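Local coordinates for protein peptidase M42 (Thaumarchaeota archaeon SCGC AB-539-E09, PDB 5DS0) that probably removes amino acids from the N-terminal end of peptides, as a dodecameric, cobalt-bound TET aminopeptidase of the M42 family, at residues K258-V263 with A286-Q291; V102-K107 with G156-P161; V42-G47 with Q222-V227. All coordinates share one frame; numbering follows the deposited sequence.

How the interactions relate
The three contacts lie apart, with no touch between any two. Interactions 1 and 3 both reach the large mixed sheet, but interaction 1 is a parallel strand start and interaction 3 sets a strand end and turn against a helix. Interaction 2 belongs to the separate six-stranded barrel, on the other side of the chain's centre from interaction 1, their centres about 38 Å apart. It is the buried one of the three, held by backbone bonds and valine and isoleucine side chains. Interaction 1 is partly buried and adds a glutamine side-chain bond to its backbone ladder. Interaction 3, also partly buried, relies on a carboxylate and two hydroxyls, beside a second subunit.

Interaction 1 (K258-V263 with A286-Q291); sequences KGPGLV and AQIPLQ
Q291 grips the 258-263 segment at three points, once with its side chain and twice with its backbone. Its amide nitrogen NE2 gives a nearly straight bond to G259 O, 2.8 Å long with 168° at the hydrogen. G259 O lies in the plane of the Q291 amide, while the donor sits 19° off the carbonyl plane of G259. The same NE2 also bonds to K255 O, so two carbonyls hold the amide. Next, Q291 N donates to P260 O at 2.8 Å. Q291 O in turn accepts from L262 N at 2.9 Å. This pair of backbone bonds flanks G261 and makes a parallel beta bridge between G261 and Q291. G261 CA also lies 3.1 Å from Q291 O, a CA-H...O contact. CG of Q291 stands beside its own backbone N (chi1 -51°), and the extended chain beyond it runs back along the 258-263 backbone. There K258 CB lies over the face of the Q291 amide, 3.6 Å from CD. Replacing Q291 by an alanine would probably leave G259 O and K255 O without their side-chain donor and open a gap beside K258. P260 CD rests 3.3 Å from P289 O. L290 reaches across with CD1, which lies 4.1 Å from L262 CB and also near the P260 ring. G259 has a positive phi, and a side chain on it would run into P289 O. G259 N is satisfied by D335. The 286-291 segment leaves helix 273-285 through a Schellman motif at Q287 and leads into strand 291-295. L262 packs against helix 273-285, on V279 and I280, P260 and P289 meet N338 of helix 333-349, and strand 261-263 pairs on its other edge with strand 314-322.

Interaction 2 (V102-K107 with G156-P161); sequences VVRTCK and GDPIVP
V102 and V160 form a hydrogen-bonded pair at the start of an antiparallel strand ladder. Strands 100-105 and 158-161 are neighbours in a closed six-stranded antiparallel barrel. V102 N donates to V160 O at 2.9 Å, and V160 N returns a bond to V102 O. Their side chains lie side by side, with V102 CG1 3.6 Å from V160 CG2. On V102 the methyl CG1 is placed between the backbone N and the carbonyl carbon (chi1 47°), which brings it to that neighbour.

V103 faces I159 in the following, non-hydrogen-bonded pair. Both side chains turn to the other face of the sheet, where V74 of strand 71-77 packs on them. CG2 of V103 is 4.0 Å from I159 CG1, and its CG1 lies 4.1 Å from D157 CB, where the two side chains cross at about a right angle.

R104 N closes the ladder with a 3.0 Å bond to P158 O. The arginine side chain bends at chi3 (65°) and passes obliquely by the proline ring, with NH2 4.0 Å from P158 CG. Its charge is met by a salt bridge from NH1 to E25.

T105 begins to leave the ladder. Its hydroxyl bonds to G108 O, and D157 OD2 accepts a hydrogen bond from K154 N. Between the two residues the contact is carbon to oxygen, with T105 CG2 3.7 Å from D157 OD2.

Interaction 3 (V42-G47 with Q222-V227); sequences VVDKLG and QTTAHV
The hydroxyls of T223 and T224, neighbours on helix 219-228, close on D44 OD2, and this is the tight part of the contact. T224 OG1 donates to it at 3.0 Å, coming from above the carboxylate plane, 53° out of it. T223 OG1 lies 2.7 Å from the same D44 OD2, but this hydroxyl also has G220 O within reach. S48 OG bonds to D44 OD2 as well, so several hydroxyls gather on one oxygen. They probably stabilise a charged carboxylate here. The aspartate CG sits between its backbone N and carbonyl carbon (chi1 72°), with OD1 facing the turn and OD2 facing the helix. D44 OD1 receives weak bonds from L46 N and G47 N, inside the type I beta turn from D44 to G47. A310 of a second subunit packs on D44 and T223, so the tight cluster also lies beside that subunit. The turn links strands 40-43 and 49-53, a beta hairpin at the edge of the large mixed sheet, and helix 219-228 packs against the strand end and the turn.

Away from this cluster the packing is looser. L46 lays CD2 across T223 at about a right angle, 4.0 Å from T223 CG2. V42 CG2 touches V227 CG1 at 4.3 Å, and V227 CG2 stands at a similar distance from D44 CB. V43 is exposed and turns its side chain away from the helix.

Interaction 1 (K258-V263 with A286-Q291)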
loop_
_atom_site.group_PDB
_atom_site.type_symbol
_atom_site.label_atom_id
_atom_site.label_comp_id
_atom_site.label_asym_id
_atom_site.label_seq_id
_atom_site.Cartn_x
_atom_site.Cartn_y
_atom_site.Cartn_z
ATOM N N LYS C 258 -22.302 -33.756 21.924
ATOM C CA LYS C 258 -22.441 -34.874 20.992
ATOM C C LYS C 258 -21.430 -35.987 21.266
ATOM O O LYS C 258 -21.244 -36.877 20.446
ATOM C CB LYS C 258 -22.286 -34.370 19.562
ATOM C CG LYS C 258 -23.410 -33.461 19.119
ATOM C CD LYS C 258 -24.611 -34.278 18.686
ATOM C CE LYS C 258 -25.919 -33.625 19.112
ATOM N NZ LYS C 258 -27.060 -34.513 18.759
ATOM N N GLY C 259 -20.783 -35.936 22.424
ATOM C CA GLY C 259 -19.965 -37.054 22.905
ATOM C C GLY C 259 -18.484 -36.763 22.884
ATOM O O GLY C 259 -18.056 -35.804 22.270
ATOM N N PRO C 260 -17.684 -37.594 23.558
ATOM C CA PRO C 260 -16.246 -37.398 23.511
ATOM C C PRO C 260 -15.711 -37.555 22.106
ATOM O O PRO C 260 -16.359 -38.157 21.250
ATOM C CB PRO C 260 -15.701 -38.512 24.401
ATOM C CG PRO C 260 -16.788 -39.532 24.450
ATOM C CD PRO C 260 -18.050 -38.730 24.416
ATOM N N GLY C 261 -14.531 -37.000 21.879
ATOM C CA GLY C 261 -13.902 -37.056 20.581
ATOM C C GLY C 261 -12.778 -38.061 20.559
ATOM O O GLY C 261 -12.246 -38.452 21.595
ATOM N N LEU C 262 -12.430 -38.493 19.356
ATOM C CA LEU C 262 -11.256 -39.324 19.134
ATOM C C LEU C 262 -10.441 -38.663 18.054
ATOM O O LEU C 262 -10.924 -38.401 16.958
ATOM C CB LEU C 262 -11.672 -40.708 18.689
ATOM C CG LEU C 262 -10.503 -41.627 18.386
ATOM C CD1 LEU C 262 -9.801 -42.014 19.671
ATOM C CD2 LEU C 262 -10.981 -42.874 17.669
ATOM N N VAL C 263 -9.195 -38.380 18.369
ATOM C CA VAL C 263 -8.355 -37.639 17.457
ATOM C C VAL C 263 -7.722 -38.610 16.476
ATOM O O VAL C 263 -6.939 -39.483 16.885
ATOM C CB VAL C 263 -7.261 -36.868 18.208
ATOM C CG1 VAL C 263 -6.370 -36.118 17.233
ATOM C CG2 VAL C 263 -7.873 -35.902 19.188
ATOM N N ALA C 286 -20.311 -50.374 23.254
ATOM C CA ALA C 286 -20.831 -49.834 24.518
ATOM C C ALA C 286 -21.883 -48.730 24.328
ATOM O O ALA C 286 -22.365 -48.170 25.308
ATOM C CB ALA C 286 -19.686 -49.301 25.349
ATOM N N GLN C 287 -22.226 -48.436 23.074
ATOM C CA GLN C 287 -23.192 -47.407 22.723
ATOM C C GLN C 287 -22.854 -46.023 23.288
ATOM O O GLN C 287 -23.735 -45.242 23.646
ATOM C CB GLN C 287 -24.588 -47.817 23.145
ATOM C CG GLN C 287 -25.101 -48.994 22.361
ATOM C CD GLN C 287 -26.591 -49.218 22.569
ATOM O OE1 GLN C 287 -27.171 -48.840 23.595
ATOM N NE2 GLN C 287 -27.236 -49.777 21.558
ATOM N N ILE C 288 -21.572 -45.694 23.295
ATOM C CA ILE C 288 -21.111 -44.384 23.721
ATOM C C ILE C 288 -20.856 -43.540 22.487
ATOM O O ILE C 288 -20.032 -43.911 21.645
ATOM C CB ILE C 288 -19.823 -44.513 24.538
ATOM C CG1 ILE C 288 -20.122 -45.262 25.840
ATOM C CG2 ILE C 288 -19.248 -43.152 24.844
ATOM C CD1 ILE C 288 -18.898 -45.766 26.578
ATOM N N PRO C 289 -21.556 -42.403 22.361
ATOM C CA PRO C 289 -21.341 -41.553 21.186
ATOM C C PRO C 289 -19.893 -41.057 21.121
ATOM O O PRO C 289 -19.304 -40.727 22.161
ATOM C CB PRO C 289 -22.302 -40.389 21.417
ATOM C CG PRO C 289 -22.473 -40.321 22.898
ATOM C CD PRO C 289 -22.395 -41.741 23.376
ATOM N N LEU C 290 -19.323 -41.032 19.924
ATOM C CA LEU C 290 -17.915 -40.733 19.760
ATOM C C LEU C 290 -17.696 -39.929 18.488
ATOM O O LEU C 290 -18.080 -40.366 17.412
ATOM C CB LEU C 290 -17.141 -42.039 19.700
ATOM C CG LEU C 290 -15.626 -41.903 19.640
ATOM C CD1 LEU C 290 -15.073 -41.385 20.959
ATOM C CD2 LEU C 290 -14.985 -43.238 19.294
ATOM N N GLN C 291 -17.086 -38.753 18.601
ATOM C CA GLN C 291 -16.919 -37.870 17.441
ATOM C C GLN C 291 -15.505 -37.954 16.872
ATOM O O GLN C 291 -14.543 -37.699 17.573
ATOM C CB GLN C 291 -17.203 -36.417 17.819
ATOM C CG GLN C 291 -18.520 -36.188 18.540
ATOM C CD GLN C 291 -18.796 -34.723 18.790
ATOM O OE1 GLN C 291 -19.033 -33.964 17.857
ATOM N NE2 GLN C 291 -18.725 -34.304 20.049
#

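Interaction 2 (V102-K107 with G156-P161)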
loop_
_atom_site.group_PDB
_atom_site.type_symbol
_atom_site.label_atom_id
_atom_site.label_comp_id
_atom_site.label_asym_id
_atom_site.label_seq_id
_atom_site.Cartn_x
_atom_site.Cartn_y
_atom_site.Cartn_z
ATOM N N VAL C 102 -4.835 -13.004 38.963
ATOM C CA VAL C 102 -4.324 -13.039 40.317
ATOM C C VAL C 102 -2.885 -13.563 40.313
ATOM O O VAL C 102 -2.567 -14.563 39.672
ATOM C CB VAL C 102 -5.261 -13.832 41.270
ATOM C CG1 VAL C 102 -5.684 -15.156 40.675
ATOM C CG2 VAL C 102 -4.594 -14.071 42.605
ATOM N N VAL C 103 -2.042 -12.863 41.061
ATOM C CA VAL C 103 -0.627 -13.124 41.136
ATOM C C VAL C 103 -0.348 -13.767 42.468
ATOM O O VAL C 103 -0.841 -13.290 43.487
ATOM C CB VAL C 103 0.154 -11.804 41.119
ATOM C CG1 VAL C 103 1.646 -12.064 41.073
ATOM C CG2 VAL C 103 -0.256 -10.946 39.938
ATOM N N ARG C 104 0.450 -14.824 42.483
ATOM C CA ARG C 104 0.827 -15.438 43.753
ATOM C C ARG C 104 2.191 -14.952 44.208
ATOM O O ARG C 104 3.207 -15.284 43.604
ATOM C CB ARG C 104 0.818 -16.961 43.676
ATOM C CG ARG C 104 0.946 -17.601 45.046
ATOM C CD ARG C 104 0.886 -19.114 44.979
ATOM N NE ARG C 104 2.027 -19.653 44.238
ATOM C CZ ARG C 104 2.104 -20.893 43.762
ATOM N NH1 ARG C 104 1.110 -21.752 43.951
ATOM N NH2 ARG C 104 3.185 -21.274 43.092
ATOM N N THR C 105 2.196 -14.143 45.263
ATOM C CA THR C 105 3.425 -13.622 45.847
ATOM C C THR C 105 3.763 -14.402 47.105
ATOM O O THR C 105 2.995 -15.263 47.533
ATOM C CB THR C 105 3.282 -12.130 46.220
ATOM O OG1 THR C 105 2.294 -11.973 47.242
ATOM C CG2 THR C 105 2.879 -11.319 45.009
ATOM N N CYS C 106 4.923 -14.103 47.684
ATOM C CA CYS C 106 5.286 -14.639 48.996
ATOM C C CYS C 106 4.293 -14.188 50.099
ATOM O O CYS C 106 4.115 -14.885 51.090
ATOM C CB CYS C 106 6.727 -14.235 49.353
ATOM S SG CYS C 106 7.051 -12.456 49.240
ATOM N N LYS C 107 3.640 -13.041 49.914
ATOM C CA LYS C 107 2.637 -12.549 50.868
ATOM C C LYS C 107 1.213 -13.025 50.592
ATOM O O LYS C 107 0.304 -12.667 51.333
ATOM C CB LYS C 107 2.646 -11.024 50.894
ATOM C CG LYS C 107 3.975 -10.452 51.353
ATOM C CD LYS C 107 3.856 -8.982 51.710
ATOM C CE LYS C 107 5.193 -8.450 52.196
ATOM N NZ LYS C 107 5.214 -6.963 52.315
ATOM N N GLY C 156 9.411 -13.032 38.257
ATOM C CA GLY C 156 9.309 -14.483 38.318
ATOM C C GLY C 156 8.086 -15.034 39.042
ATOM O O GLY C 156 7.892 -16.242 39.048
ATOM N N ASP C 157 7.246 -14.171 39.621
ATOM C CA ASP C 157 6.024 -14.627 40.281
ATOM C C ASP C 157 4.947 -15.052 39.274
ATOM O O ASP C 157 4.715 -14.375 38.271
ATOM C CB ASP C 157 5.473 -13.558 41.225
ATOM C CG ASP C 157 6.268 -13.462 42.522
ATOM O OD1 ASP C 157 7.285 -14.181 42.668
ATOM O OD2 ASP C 157 5.871 -12.677 43.413
ATOM N N PRO C 158 4.285 -16.193 39.541
ATOM C CA PRO C 158 3.270 -16.751 38.637
ATOM C C PRO C 158 1.918 -16.064 38.719
ATOM O O PRO C 158 1.554 -15.513 39.753
ATOM C CB PRO C 158 3.143 -18.193 39.111
ATOM C CG PRO C 158 3.440 -18.124 40.563
ATOM C CD PRO C 158 4.495 -17.061 40.715
ATOM N N ILE C 159 1.200 -16.097 37.607
ATOM C CA ILE C 159 -0.084 -15.416 37.459
ATOM C C ILE C 159 -1.085 -16.328 36.767
ATOM O O ILE C 159 -0.753 -16.997 35.789
ATOM C CB ILE C 159 0.060 -14.152 36.594
ATOM C CG1 ILE C 159 1.258 -13.316 37.058
ATOM C CG2 ILE C 159 -1.220 -13.328 36.645
ATOM C CD1 ILE C 159 1.571 -12.137 36.165
ATOM N N VAL C 160 -2.307 -16.355 37.276
ATOM C CA VAL C 160 -3.383 -17.072 36.601
ATOM C C VAL C 160 -4.588 -16.192 36.374
ATOM O O VAL C 160 -4.766 -15.178 37.045
ATOM C CB VAL C 160 -3.886 -18.292 37.385
ATOM C CG1 VAL C 160 -2.787 -19.332 37.515
ATOM C CG2 VAL C 160 -4.428 -17.879 38.745
ATOM N N PRO C 161 -5.436 -16.593 35.432
ATOM C CA PRO C 161 -6.720 -15.944 35.276
ATOM C C PRO C 161 -7.562 -16.086 36.535
ATOM O O PRO C 161 -7.460 -17.094 37.226
ATOM C CB PRO C 161 -7.370 -16.724 34.119
ATOM C CG PRO C 161 -6.247 -17.365 33.389
ATOM C CD PRO C 161 -5.224 -17.660 34.436
#

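Interaction 3 (V42-G47 with Q222-V227)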
loop_
_atom_site.group_PDB
_atom_site.type_symbol
_atom_site.label_atom_id
_atom_site.label_comp_id
_atom_site.label_asym_id
_atom_site.label_seq_id
_atom_site.Cartn_x
_atom_site.Cartn_y
_atom_site.Cartn_z
ATOM N N VAL C 42 3.550 -42.488 42.132
ATOM C CA VAL C 42 4.904 -42.163 41.689
ATOM C C VAL C 42 4.903 -40.765 41.092
ATOM O O VAL C 42 3.880 -40.291 40.594
ATOM C CB VAL C 42 5.473 -43.179 40.660
ATOM C CG1 VAL C 42 5.495 -44.580 41.249
ATOM C CG2 VAL C 42 4.690 -43.174 39.355
ATOM N N VAL C 43 6.063 -40.119 41.114
ATOM C CA VAL C 43 6.186 -38.761 40.610
ATOM C C VAL C 43 7.361 -38.635 39.637
ATOM O O VAL C 43 8.263 -39.466 39.626
ATOM C CB VAL C 43 6.326 -37.748 41.782
ATOM C CG1 VAL C 43 5.223 -37.968 42.815
ATOM C CG2 VAL C 43 7.699 -37.836 42.429
ATOM N N ASP C 44 7.341 -37.600 38.802
ATOM C CA ASP C 44 8.555 -37.195 38.106
ATOM C C ASP C 44 9.115 -35.965 38.821
ATOM O O ASP C 44 8.451 -35.375 39.694
ATOM C CB ASP C 44 8.336 -37.036 36.574
ATOM C CG ASP C 44 7.506 -35.809 36.184
ATOM O OD1 ASP C 44 7.322 -34.891 37.013
ATOM O OD2 ASP C 44 7.049 -35.760 35.019
ATOM N N LYS C 45 10.328 -35.574 38.461
ATOM C CA LYS C 45 10.990 -34.481 39.150
ATOM C C LYS C 45 10.540 -33.102 38.660
ATOM O O LYS C 45 10.903 -32.089 39.244
ATOM C CB LYS C 45 12.505 -34.638 39.044
ATOM C CG LYS C 45 12.979 -35.958 39.635
ATOM C CD LYS C 45 14.452 -35.927 39.962
ATOM C CE LYS C 45 14.924 -37.260 40.497
ATOM N NZ LYS C 45 16.402 -37.243 40.635
ATOM N N LEU C 46 9.751 -33.062 37.599
ATOM C CA LEU C 46 9.148 -31.818 37.161
ATOM C C LEU C 46 7.894 -31.463 37.958
ATOM O O LEU C 46 7.480 -30.304 37.961
ATOM C CB LEU C 46 8.822 -31.882 35.669
ATOM C CG LEU C 46 9.912 -31.374 34.719
ATOM C CD1 LEU C 46 11.295 -31.894 35.076
ATOM C CD2 LEU C 46 9.582 -31.732 33.276
ATOM N N GLY C 47 7.294 -32.440 38.626
ATOM C CA GLY C 47 6.088 -32.198 39.406
ATOM C C GLY C 47 4.862 -32.996 38.989
ATOM O O GLY C 47 3.802 -32.820 39.577
ATOM N N GLN C 222 7.076 -36.131 28.651
ATOM C CA GLN C 222 8.327 -36.796 28.276
ATOM C C GLN C 222 8.946 -37.519 29.460
ATOM O O GLN C 222 9.313 -38.685 29.361
ATOM C CB GLN C 222 9.320 -35.782 27.726
ATOM C CG GLN C 222 10.539 -36.408 27.080
ATOM C CD GLN C 222 11.481 -35.365 26.500
ATOM O OE1 GLN C 222 11.034 -34.396 25.876
ATOM N NE2 GLN C 222 12.783 -35.544 26.712
ATOM N N THR C 223 9.021 -36.815 30.584
ATOM C CA THR C 223 9.623 -37.328 31.798
ATOM C C THR C 223 8.749 -38.351 32.525
ATOM O O THR C 223 9.271 -39.303 33.115
ATOM C CB THR C 223 9.970 -36.184 32.759
ATOM O OG1 THR C 223 8.804 -35.400 33.010
ATOM C CG2 THR C 223 11.083 -35.284 32.166
ATOM N N THR C 224 7.432 -38.189 32.470
ATOM C CA THR C 224 6.508 -39.191 33.023
ATOM C C THR C 224 6.503 -40.484 32.194
ATOM O O THR C 224 6.465 -41.581 32.748
ATOM C CB THR C 224 5.071 -38.641 33.134
ATOM O OG1 THR C 224 4.997 -37.757 34.256
ATOM C CG2 THR C 224 4.064 -39.767 33.332
ATOM N N ALA C 225 6.561 -40.354 30.875
ATOM C CA ALA C 225 6.696 -41.505 30.007
ATOM C C ALA C 225 7.967 -42.309 30.326
ATOM O O ALA C 225 7.948 -43.550 30.308
ATOM C CB ALA C 225 6.721 -41.065 28.554
ATOM N N HIS C 226 9.068 -41.603 30.595
ATOM C CA HIS C 226 10.311 -42.252 30.991
ATOM C C HIS C 226 10.118 -43.078 32.266
ATOM O O HIS C 226 10.566 -44.227 32.342
ATOM C CB HIS C 226 11.442 -41.233 31.186
ATOM C CG HIS C 226 12.706 -41.839 31.717
ATOM N ND1 HIS C 226 13.651 -42.432 30.902
ATOM C CD2 HIS C 226 13.168 -41.970 32.985
ATOM C CE1 HIS C 226 14.636 -42.904 31.647
ATOM N NE2 HIS C 226 14.369 -42.635 32.913
ATOM N N VAL C 227 9.466 -42.492 33.265
ATOM C CA VAL C 227 9.256 -43.163 34.550
ATOM C C VAL C 227 8.397 -44.428 34.403
ATOM O O VAL C 227 8.705 -45.457 34.989
ATOM C CB VAL C 227 8.612 -42.203 35.580
ATOM C CG1 VAL C 227 8.074 -42.961 36.786
ATOM C CG2 VAL C 227 9.613 -41.135 36.011
#